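Local coordinates for glutamine amidotransferase domain-containing protein (Streptococcus mutans, PDB 3L7N) that probably uses a class I glutamine amidotransferase domain to release ammonia from glutamine and pass it to an acceptor that is not established, at residues A[32-40]-A[66-76]; A[95-106]-A[145-153]. All coordinates share one frame; numbering follows the deposited sequence.

Contact 1 of 2, residues A[32-40]-A[66-76]; sequences KVYRYEKLP and PYYDAQAEVKL
Tyr67 lays one face of its ring over the backbone of Tyr34, whose CA stands 3.5 Å from the ring centroid in a CH-pi contact. This joins the loop after strand 27-32, an outermost strand of the sheet in this class I amidotransferase fold, to the loop leading into helix 70-82. A chi1 of 55° sets the Tyr67 ring between its own backbone N and carbonyl carbon and turns it into the 3-10 turn at Val33 and Tyr34. Tyr36 completes the cluster from another direction: its ring takes Tyr67 CB over the centre of one face and receives the Tyr67 ring edge in a T-shaped pair, planes at 70°. Pro66 lies against the phenol oxygen of Tyr36. Water 1 joins the two backbones, hydrogen-bonded to Glu37 O and Tyr67 O.

Farther along, contact passes to the helix, where Asp69 is the N-cap and its OD1 accepts from Ala72 N. Leu39 points at this first turn and, with Leu76, also packs on Ile6 of strand 2-7. The carboxylate of Glu73 is directed to His8, which bonds OE1, while its aliphatic part faces the loop: Leu39 CD2 rests 3.6 Å from Glu73 CG and 3.7 Å from Ala72 CB.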
loop_
_atom_site.group_PDB
_atom_site.type_symbol
_atom_site.label_atom_id
_atom_site.label_comp_id
_atom_site.label_asym_id
_atom_site.label_seq_id
_atom_site.Cartn_x
_atom_site.Cartn_y
_atom_site.Cartn_z
ATOM N N LYS A 32 2.224 -12.241 10.381
ATOM C CA LYS A 32 1.804 -11.108 11.136
ATOM C C LYS A 32 2.962 -10.615 12.026
ATOM O O LYS A 32 3.132 -11.105 13.150
ATOM C CB LYS A 32 0.576 -11.448 11.923
ATOM C CG LYS A 32 -0.580 -11.699 11.086
ATOM C CD LYS A 32 -1.690 -12.431 11.828
ATOM C CE LYS A 32 -2.791 -12.875 10.879
ATOM N NZ LYS A 32 -3.791 -13.683 11.539
ATOM N N VAL A 33 3.819 -9.714 11.498
ATOM C CA VAL A 33 5.041 -9.383 12.219
ATOM C C VAL A 33 4.803 -8.816 13.605
ATOM O O VAL A 33 5.548 -9.097 14.515
ATOM C CB VAL A 33 5.956 -8.529 11.440
ATOM C CG1 VAL A 33 6.229 -9.162 10.143
ATOM C CG2 VAL A 33 5.390 -7.131 11.257
ATOM N N TYR A 34 3.698 -8.099 13.779
ATOM C CA TYR A 34 3.325 -7.565 15.080
ATOM C C TYR A 34 3.052 -8.646 16.112
ATOM O O TYR A 34 2.945 -8.331 17.327
ATOM C CB TYR A 34 2.100 -6.586 14.964
ATOM C CG TYR A 34 0.894 -7.204 14.345
ATOM C CD1 TYR A 34 -0.129 -7.725 15.133
ATOM C CD2 TYR A 34 0.771 -7.299 12.959
ATOM C CE1 TYR A 34 -1.226 -8.335 14.568
ATOM C CE2 TYR A 34 -0.321 -7.896 12.383
ATOM C CZ TYR A 34 -1.321 -8.433 13.198
ATOM O OH TYR A 34 -2.415 -9.056 12.623
ATOM N N ARG A 35 2.887 -9.909 15.666
ATOM C CA ARG A 35 2.645 -11.035 16.597
ATOM C C ARG A 35 3.950 -11.794 16.792
ATOM O O ARG A 35 3.964 -12.999 17.185
ATOM C CB ARG A 35 1.567 -11.976 16.031
ATOM C CG ARG A 35 0.118 -11.432 16.114
ATOM C CD ARG A 35 -0.851 -12.532 15.745
ATOM N NE ARG A 35 -0.955 -13.510 16.816
ATOM C CZ ARG A 35 -1.853 -13.453 17.833
ATOM N NH1 ARG A 35 -2.826 -12.503 17.864
ATOM N NH2 ARG A 35 -1.764 -14.328 18.831
ATOM N N TYR A 36 5.066 -11.093 16.516
ATOM C CA TYR A 36 6.417 -11.685 16.455
ATOM C C TYR A 36 6.477 -12.895 15.623
ATOM O O TYR A 36 7.267 -13.762 15.890
ATOM C CB TYR A 36 6.981 -11.945 17.832
ATOM C CG TYR A 36 7.099 -10.676 18.652
ATOM C CD1 TYR A 36 8.350 -10.161 19.027
ATOM C CD2 TYR A 36 5.974 -9.947 18.988
ATOM C CE1 TYR A 36 8.441 -8.958 19.748
ATOM C CE2 TYR A 36 6.060 -8.762 19.673
ATOM C CZ TYR A 36 7.267 -8.267 20.056
ATOM O OH TYR A 36 7.290 -7.058 20.810
ATOM N N GLU A 37 5.686 -12.940 14.545
ATOM C CA GLU A 37 5.815 -14.026 13.560
ATOM C C GLU A 37 7.007 -13.849 12.678
ATOM O O GLU A 37 7.381 -12.766 12.366
ATOM C CB GLU A 37 4.558 -14.159 12.741
ATOM C CG GLU A 37 3.443 -14.765 13.504
ATOM C CD GLU A 37 2.167 -14.810 12.737
ATOM O OE1 GLU A 37 2.179 -14.719 11.500
ATOM O OE2 GLU A 37 1.132 -14.969 13.358
ATOM N N LYS A 38 7.657 -14.944 12.335
ATOM C CA LYS A 38 8.964 -14.878 11.546
ATOM C C LYS A 38 8.694 -14.731 10.037
ATOM O O LYS A 38 7.877 -15.470 9.469
ATOM C CB LYS A 38 9.775 -16.136 11.801
ATOM C CG LYS A 38 10.876 -15.999 12.754
ATOM C CD LYS A 38 10.692 -14.906 13.762
ATOM C CE LYS A 38 12.142 -14.455 14.198
ATOM N NZ LYS A 38 12.227 -13.337 15.158
ATOM N N LEU A 39 9.364 -13.761 9.403
ATOM C CA LEU A 39 9.292 -13.577 7.928
ATOM C C LEU A 39 9.686 -14.873 7.209
ATOM O O LEU A 39 10.561 -15.580 7.661
ATOM C CB LEU A 39 10.247 -12.485 7.500
ATOM C CG LEU A 39 9.832 -11.060 7.059
ATOM C CD1 LEU A 39 8.383 -10.674 7.319
ATOM C CD2 LEU A 39 10.784 -10.042 7.648
ATOM N N PRO A 40 9.071 -15.149 6.046
ATOM C CA PRO A 40 9.520 -16.293 5.277
ATOM C C PRO A 40 11.008 -16.201 5.015
ATOM O O PRO A 40 11.504 -15.120 4.684
ATOM C CB PRO A 40 8.758 -16.153 3.945
ATOM C CG PRO A 40 7.788 -15.088 4.118
ATOM C CD PRO A 40 7.862 -14.529 5.475
ATOM N N PRO A 66 9.635 -3.907 18.843
ATOM C CA PRO A 66 10.673 -4.890 19.038
ATOM C C PRO A 66 10.606 -6.085 18.037
ATOM O O PRO A 66 11.586 -6.925 17.975
ATOM C CB PRO A 66 10.428 -5.354 20.441
ATOM C CG PRO A 66 9.797 -4.291 21.078
ATOM C CD PRO A 66 9.026 -3.529 20.095
ATOM N N TYR A 67 9.474 -6.179 17.280
ATOM C CA TYR A 67 9.183 -7.350 16.349
ATOM C C TYR A 67 9.471 -6.990 14.907
ATOM O O TYR A 67 9.407 -7.833 14.017
ATOM C CB TYR A 67 7.724 -7.742 16.455
ATOM C CG TYR A 67 6.774 -6.554 16.194
ATOM C CD1 TYR A 67 6.492 -6.134 14.893
ATOM C CD2 TYR A 67 6.219 -5.802 17.268
ATOM C CE1 TYR A 67 5.684 -5.037 14.647
ATOM C CE2 TYR A 67 5.389 -4.728 17.019
ATOM C CZ TYR A 67 5.147 -4.345 15.690
ATOM O OH TYR A 67 4.350 -3.273 15.413
ATOM N N TYR A 68 9.732 -5.732 14.679
ATOM C CA TYR A 68 9.816 -5.179 13.343
ATOM C C TYR A 68 11.231 -5.138 12.908
ATOM O O TYR A 68 12.041 -4.579 13.583
ATOM C CB TYR A 68 9.303 -3.774 13.403
ATOM C CG TYR A 68 9.408 -3.016 12.147
ATOM C CD1 TYR A 68 10.157 -1.872 12.083
ATOM C CD2 TYR A 68 8.694 -3.404 11.021
ATOM C CE1 TYR A 68 10.215 -1.157 10.951
ATOM C CE2 TYR A 68 8.735 -2.687 9.901
ATOM C CZ TYR A 68 9.486 -1.563 9.853
ATOM O OH TYR A 68 9.529 -0.836 8.690
ATOM N N ASP A 69 11.523 -5.679 11.741
ATOM C CA ASP A 69 12.905 -5.696 11.207
ATOM C C ASP A 69 12.874 -5.220 9.735
ATOM O O ASP A 69 12.639 -6.004 8.820
ATOM C CB ASP A 69 13.460 -7.100 11.320
ATOM C CG ASP A 69 14.916 -7.212 10.913
ATOM O OD1 ASP A 69 15.465 -6.292 10.277
ATOM O OD2 ASP A 69 15.517 -8.268 11.219
ATOM N N ALA A 70 12.985 -3.899 9.545
ATOM C CA ALA A 70 12.830 -3.290 8.223
ATOM C C ALA A 70 13.860 -3.842 7.284
ATOM O O ALA A 70 13.581 -4.105 6.132
ATOM C CB ALA A 70 12.949 -1.885 8.314
ATOM N N GLN A 71 15.063 -4.068 7.801
ATOM C CA GLN A 71 16.137 -4.657 7.009
ATOM C C GLN A 71 15.732 -6.002 6.403
ATOM O O GLN A 71 15.979 -6.256 5.224
ATOM C CB GLN A 71 17.398 -4.822 7.858
ATOM C CG GLN A 71 18.607 -4.068 7.328
ATOM C CD GLN A 71 18.439 -3.640 5.883
ATOM O OE1 GLN A 71 18.629 -4.434 4.962
ATOM N NE2 GLN A 71 18.080 -2.378 5.677
ATOM N N ALA A 72 15.117 -6.860 7.212
ATOM C CA ALA A 72 14.719 -8.178 6.762
ATOM C C ALA A 72 13.608 -8.079 5.757
ATOM O O ALA A 72 13.611 -8.808 4.777
ATOM C CB ALA A 72 14.316 -9.003 7.894
ATOM N N GLU A 73 12.663 -7.136 5.959
ATOM C CA GLU A 73 11.612 -6.941 4.963
ATOM C C GLU A 73 12.142 -6.434 3.635
ATOM O O GLU A 73 11.756 -6.991 2.519
ATOM C CB GLU A 73 10.486 -6.099 5.480
ATOM C CG GLU A 73 10.062 -6.567 6.807
ATOM C CD GLU A 73 8.632 -6.123 7.242
ATOM O OE1 GLU A 73 7.791 -5.715 6.374
ATOM O OE2 GLU A 73 8.374 -6.205 8.486
ATOM N N VAL A 74 13.090 -5.468 3.703
ATOM C CA VAL A 74 13.810 -5.001 2.482
ATOM C C VAL A 74 14.530 -6.176 1.743
ATOM O O VAL A 74 14.317 -6.395 0.527
ATOM C CB VAL A 74 14.800 -3.874 2.768
ATOM C CG1 VAL A 74 15.615 -3.572 1.517
ATOM C CG2 VAL A 74 14.066 -2.605 3.273
ATOM N N LYS A 75 15.274 -6.976 2.459
ATOM C CA LYS A 75 15.921 -8.094 1.794
ATOM C C LYS A 75 14.924 -9.044 1.216
ATOM O O LYS A 75 15.147 -9.623 0.143
ATOM C CB LYS A 75 16.867 -8.831 2.722
ATOM C CG LYS A 75 17.931 -7.968 3.317
ATOM C CD LYS A 75 19.300 -8.749 3.391
ATOM C CE LYS A 75 20.353 -7.945 4.254
ATOM N NZ LYS A 75 21.062 -8.881 5.179
ATOM N N LEU A 76 13.820 -9.261 1.920
ATOM C CA LEU A 76 12.820 -10.229 1.411
ATOM C C LEU A 76 12.240 -9.692 0.064
ATOM O O LEU A 76 12.145 -10.454 -0.948
ATOM C CB LEU A 76 11.724 -10.502 2.453
ATOM C CG LEU A 76 10.498 -11.167 1.926
ATOM C CD1 LEU A 76 10.694 -12.615 1.749
ATOM C CD2 LEU A 76 9.364 -10.919 2.830
HETATM O O HOH W 1 8.438 -10.445 13.608
#

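Contact 2 of 2, residues A[95-106]-A[145-153]; sequences QLMGVAYGADYL and DMPGLPDKA
Leu106 and Met146 form an antiparallel hydrogen-bonded pair, with Met146 N to Leu106 O at 2.8 Å and Leu106 N to Met146 O at 3.0 Å. The pair joins strand 106-113 to 145-146, an outermost strand of the sheet. At the other end of the contact Lys152 NZ donates to Tyr101 O over 3.0 Å. The Lys152 chain bends at chi2 and chi3 to bring the ammonium there, and NZ also lies at the edge of the Tyr101 ring, near its plane.

Between these ends, water 2 donates to Gln95 O and Ala103 O and accepts from Gly148 N, tying the helix, the segment after it and the 145-153 chain together. Helix 92-100 closes in a Schellman motif, Ala103 N to Gly98 O and Gly102 N to Val99 O, with Gly102 at positive phi. The chain then runs alongside Gly148, with Ala103 CB 3.6 Å from Gly148 C.

Packing fills in around the polar links. Pro150 CG meets Tyr101 CB at 3.7 Å, and Ala103 CB sits near Pro150 CD. Asp145 brings OD2 to the edge of the Tyr105 ring, the carboxylate turned 42° from the ring plane. The extended Met146 chain places CE 3.8 Å from Leu106 CD1. Apart from Lys152 NZ, the hydrogen bonds across the contact use main-chain atoms, directly or through water 2, and so do not rest on side-chain identity.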
loop_
_atom_site.group_PDB
_atom_site.type_symbol
_atom_site.label_atom_id
_atom_site.label_comp_id
_atom_site.label_asym_id
_atom_site.label_seq_id
_atom_site.Cartn_x
_atom_site.Cartn_y
_atom_site.Cartn_z
ATOM N N GLN A 95 6.899 2.042 0.619
ATOM C CA GLN A 95 8.125 2.682 0.997
ATOM C C GLN A 95 9.256 1.699 1.163
ATOM O O GLN A 95 10.414 2.029 0.863
ATOM C CB GLN A 95 7.905 3.510 2.261
ATOM C CG GLN A 95 6.899 4.621 2.007
ATOM C CD GLN A 95 6.202 5.202 3.275
ATOM O OE1 GLN A 95 6.739 5.174 4.394
ATOM N NE2 GLN A 95 5.012 5.778 3.063
ATOM N N LEU A 96 8.960 0.477 1.649
ATOM C CA LEU A 96 10.016 -0.545 1.720
ATOM C C LEU A 96 10.383 -1.010 0.307
ATOM O O LEU A 96 11.517 -1.289 0.028
ATOM C CB LEU A 96 9.620 -1.737 2.602
ATOM C CG LEU A 96 9.413 -1.442 4.089
ATOM C CD1 LEU A 96 8.535 -2.454 4.710
ATOM C CD2 LEU A 96 10.688 -1.389 4.814
ATOM N N MET A 97 9.429 -1.056 -0.593
ATOM C CA MET A 97 9.801 -1.315 -1.958
ATOM C C MET A 97 10.778 -0.237 -2.521
ATOM O O MET A 97 11.801 -0.579 -3.125
ATOM C CB MET A 97 8.611 -1.482 -2.835
ATOM C CG MET A 97 7.816 -2.639 -2.460
ATOM S SD MET A 97 6.520 -2.855 -3.586
ATOM C CE MET A 97 7.421 -3.360 -5.004
ATOM N N GLY A 98 10.518 1.040 -2.219
ATOM C CA GLY A 98 11.397 2.070 -2.646
ATOM C C GLY A 98 12.831 1.800 -2.192
ATOM O O GLY A 98 13.804 1.817 -3.035
ATOM N N VAL A 99 12.987 1.539 -0.876
ATOM C CA VAL A 99 14.275 1.285 -0.303
ATOM C C VAL A 99 14.858 0.097 -0.956
ATOM O O VAL A 99 15.986 0.109 -1.306
ATOM C CB VAL A 99 14.196 1.076 1.210
ATOM C CG1 VAL A 99 15.533 0.741 1.773
ATOM C CG2 VAL A 99 13.683 2.293 1.859
ATOM N N ALA A 100 14.056 -0.937 -1.177
ATOM C CA ALA A 100 14.604 -2.183 -1.717
ATOM C C ALA A 100 15.239 -1.936 -3.075
ATOM O O ALA A 100 16.196 -2.573 -3.427
ATOM C CB ALA A 100 13.557 -3.225 -1.816
ATOM N N TYR A 101 14.674 -0.979 -3.813
ATOM C CA TYR A 101 15.059 -0.667 -5.221
ATOM C C TYR A 101 16.041 0.527 -5.328
ATOM O O TYR A 101 16.296 1.014 -6.442
ATOM C CB TYR A 101 13.825 -0.352 -6.038
ATOM C CG TYR A 101 13.142 -1.583 -6.559
ATOM C CD1 TYR A 101 13.625 -2.231 -7.678
ATOM C CD2 TYR A 101 12.016 -2.149 -5.894
ATOM C CE1 TYR A 101 12.990 -3.391 -8.205
ATOM C CE2 TYR A 101 11.372 -3.283 -6.416
ATOM C CZ TYR A 101 11.892 -3.900 -7.584
ATOM O OH TYR A 101 11.328 -5.012 -8.105
ATOM N N GLY A 102 16.564 1.005 -4.168
ATOM C CA GLY A 102 17.687 1.848 -4.135
ATOM C C GLY A 102 17.391 3.261 -3.720
ATOM O O GLY A 102 18.279 4.049 -3.627
ATOM N N ALA A 103 16.159 3.599 -3.417
ATOM C CA ALA A 103 15.843 4.963 -3.015
ATOM C C ALA A 103 15.250 5.079 -1.643
ATOM O O ALA A 103 14.310 4.434 -1.345
ATOM C CB ALA A 103 14.916 5.535 -3.961
ATOM N N ASP A 104 15.770 5.947 -0.814
ATOM C CA ASP A 104 15.210 6.123 0.499
ATOM C C ASP A 104 14.022 7.026 0.553
ATOM O O ASP A 104 13.853 7.878 -0.266
ATOM C CB ASP A 104 16.237 6.558 1.516
ATOM C CG ASP A 104 15.804 6.215 2.914
ATOM O OD1 ASP A 104 14.642 5.874 3.080
ATOM O OD2 ASP A 104 16.596 6.260 3.857
ATOM N N TYR A 105 13.199 6.805 1.552
ATOM C CA TYR A 105 11.848 7.282 1.603
ATOM C C TYR A 105 11.797 8.717 1.985
ATOM O O TYR A 105 12.711 9.212 2.546
ATOM C CB TYR A 105 11.033 6.419 2.571
ATOM C CG TYR A 105 11.254 6.696 4.023
ATOM C CD1 TYR A 105 10.442 7.550 4.704
ATOM C CD2 TYR A 105 12.268 6.104 4.703
ATOM C CE1 TYR A 105 10.636 7.795 5.982
ATOM C CE2 TYR A 105 12.457 6.366 5.981
ATOM C CZ TYR A 105 11.631 7.202 6.610
ATOM O OH TYR A 105 11.823 7.478 7.897
ATOM N N LEU A 106 10.705 9.387 1.680
ATOM C CA LEU A 106 10.609 10.851 1.972
ATOM C C LEU A 106 9.297 11.215 2.721
ATOM O O LEU A 106 8.374 10.429 2.757
ATOM C CB LEU A 106 10.691 11.664 0.664
ATOM C CG LEU A 106 11.862 11.422 -0.299
ATOM C CD1 LEU A 106 11.511 11.935 -1.675
ATOM C CD2 LEU A 106 13.182 12.088 0.234
ATOM N N ASP A 145 4.221 10.132 4.963
ATOM C CA ASP A 145 5.421 9.935 4.143
ATOM C C ASP A 145 5.057 9.375 2.755
ATOM O O ASP A 145 3.878 9.213 2.438
ATOM C CB ASP A 145 6.376 9.010 4.837
ATOM C CG ASP A 145 7.031 9.638 6.003
ATOM O OD1 ASP A 145 6.910 10.859 6.182
ATOM O OD2 ASP A 145 7.660 8.917 6.779
ATOM N N MET A 146 6.070 9.173 1.913
ATOM C CA MET A 146 5.873 8.600 0.584
ATOM C C MET A 146 7.177 7.890 0.108
ATOM O O MET A 146 8.220 8.009 0.742
ATOM C CB MET A 146 5.484 9.683 -0.405
ATOM C CG MET A 146 6.713 10.639 -0.844
ATOM S SD MET A 146 6.268 11.981 -2.017
ATOM C CE MET A 146 7.858 12.689 -2.249
ATOM N N PRO A 147 7.106 7.150 -0.988
ATOM C CA PRO A 147 8.312 6.343 -1.271
ATOM C C PRO A 147 9.451 7.091 -2.089
ATOM O O PRO A 147 9.158 7.957 -2.941
ATOM C CB PRO A 147 7.766 5.156 -2.052
ATOM C CG PRO A 147 6.367 5.548 -2.481
ATOM C CD PRO A 147 5.873 6.527 -1.514
ATOM N N GLY A 148 10.722 6.749 -1.798
ATOM C CA GLY A 148 11.853 6.969 -2.746
ATOM C C GLY A 148 11.532 6.585 -4.192
ATOM O O GLY A 148 10.821 5.630 -4.447
ATOM N N LEU A 149 12.028 7.368 -5.149
ATOM C CA LEU A 149 11.882 6.988 -6.589
ATOM C C LEU A 149 13.263 6.722 -7.258
ATOM O O LEU A 149 13.975 7.649 -7.604
ATOM C CB LEU A 149 11.088 8.048 -7.362
ATOM C CG LEU A 149 10.726 7.634 -8.780
ATOM C CD1 LEU A 149 9.493 6.700 -8.769
ATOM C CD2 LEU A 149 10.490 8.854 -9.726
ATOM N N PRO A 150 13.661 5.476 -7.339
ATOM C CA PRO A 150 14.880 5.146 -8.093
ATOM C C PRO A 150 14.690 5.408 -9.553
ATOM O O PRO A 150 13.536 5.445 -10.037
ATOM C CB PRO A 150 15.034 3.659 -7.885
ATOM C CG PRO A 150 13.810 3.211 -7.134
ATOM C CD PRO A 150 12.865 4.306 -7.001
ATOM N N ASP A 151 15.797 5.580 -10.279
ATOM C CA ASP A 151 15.751 6.125 -11.649
ATOM C C ASP A 151 14.939 5.265 -12.590
ATOM O O ASP A 151 14.438 5.771 -13.562
ATOM C CB ASP A 151 17.142 6.279 -12.237
ATOM C CG ASP A 151 17.946 7.374 -11.578
ATOM O OD1 ASP A 151 17.359 8.198 -10.809
ATOM O OD2 ASP A 151 19.202 7.387 -11.803
ATOM N N LYS A 152 14.865 3.969 -12.309
ATOM C CA LYS A 152 14.197 3.030 -13.199
ATOM C C LYS A 152 12.724 2.885 -12.848
ATOM O O LYS A 152 11.994 2.140 -13.501
ATOM C CB LYS A 152 14.884 1.664 -13.150
ATOM C CG LYS A 152 16.161 1.641 -12.324
ATOM C CD LYS A 152 16.232 0.400 -11.449
ATOM C CE LYS A 152 15.931 0.731 -9.997
ATOM N NZ LYS A 152 16.299 -0.387 -9.084
ATOM N N ALA A 153 12.290 3.597 -11.814
ATOM C CA ALA A 153 10.890 3.525 -11.398
ATOM C C ALA A 153 10.100 4.613 -12.065
ATOM O O ALA A 153 10.629 5.703 -12.302
ATOM C CB ALA A 153 10.770 3.617 -9.895
HETATM O O HOH W 2 11.505 4.302 -0.380
HETATM O O HOH W 3 13.710 9.632 -3.215
#

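How the contacts relate
Contact 1 closes before contact 2 opens along the chain, and their centres lie about 19 Å apart within the same glutamine amidotransferase family region. Helices 70-82 and 92-100 bridge them by packing together: Val74, in 66-76, meets Leu96, Val99 and Ala100, in 95-106, with Val74 CG1 3.7 Å from Ala100 CA. Strand 86-90 runs between these helices in sequence. Contact 1 fastens helix 70-82 to the loop beyond one outermost strand, 27-32, whereas contact 2 joins the end of helix 92-100 and the chain after it to the other, 145-146, and the loop that follows. The packed helices thus link two contacts near the outermost strands, beside a probable nucleophile elbow at Gly89, Cys91 and Gly93.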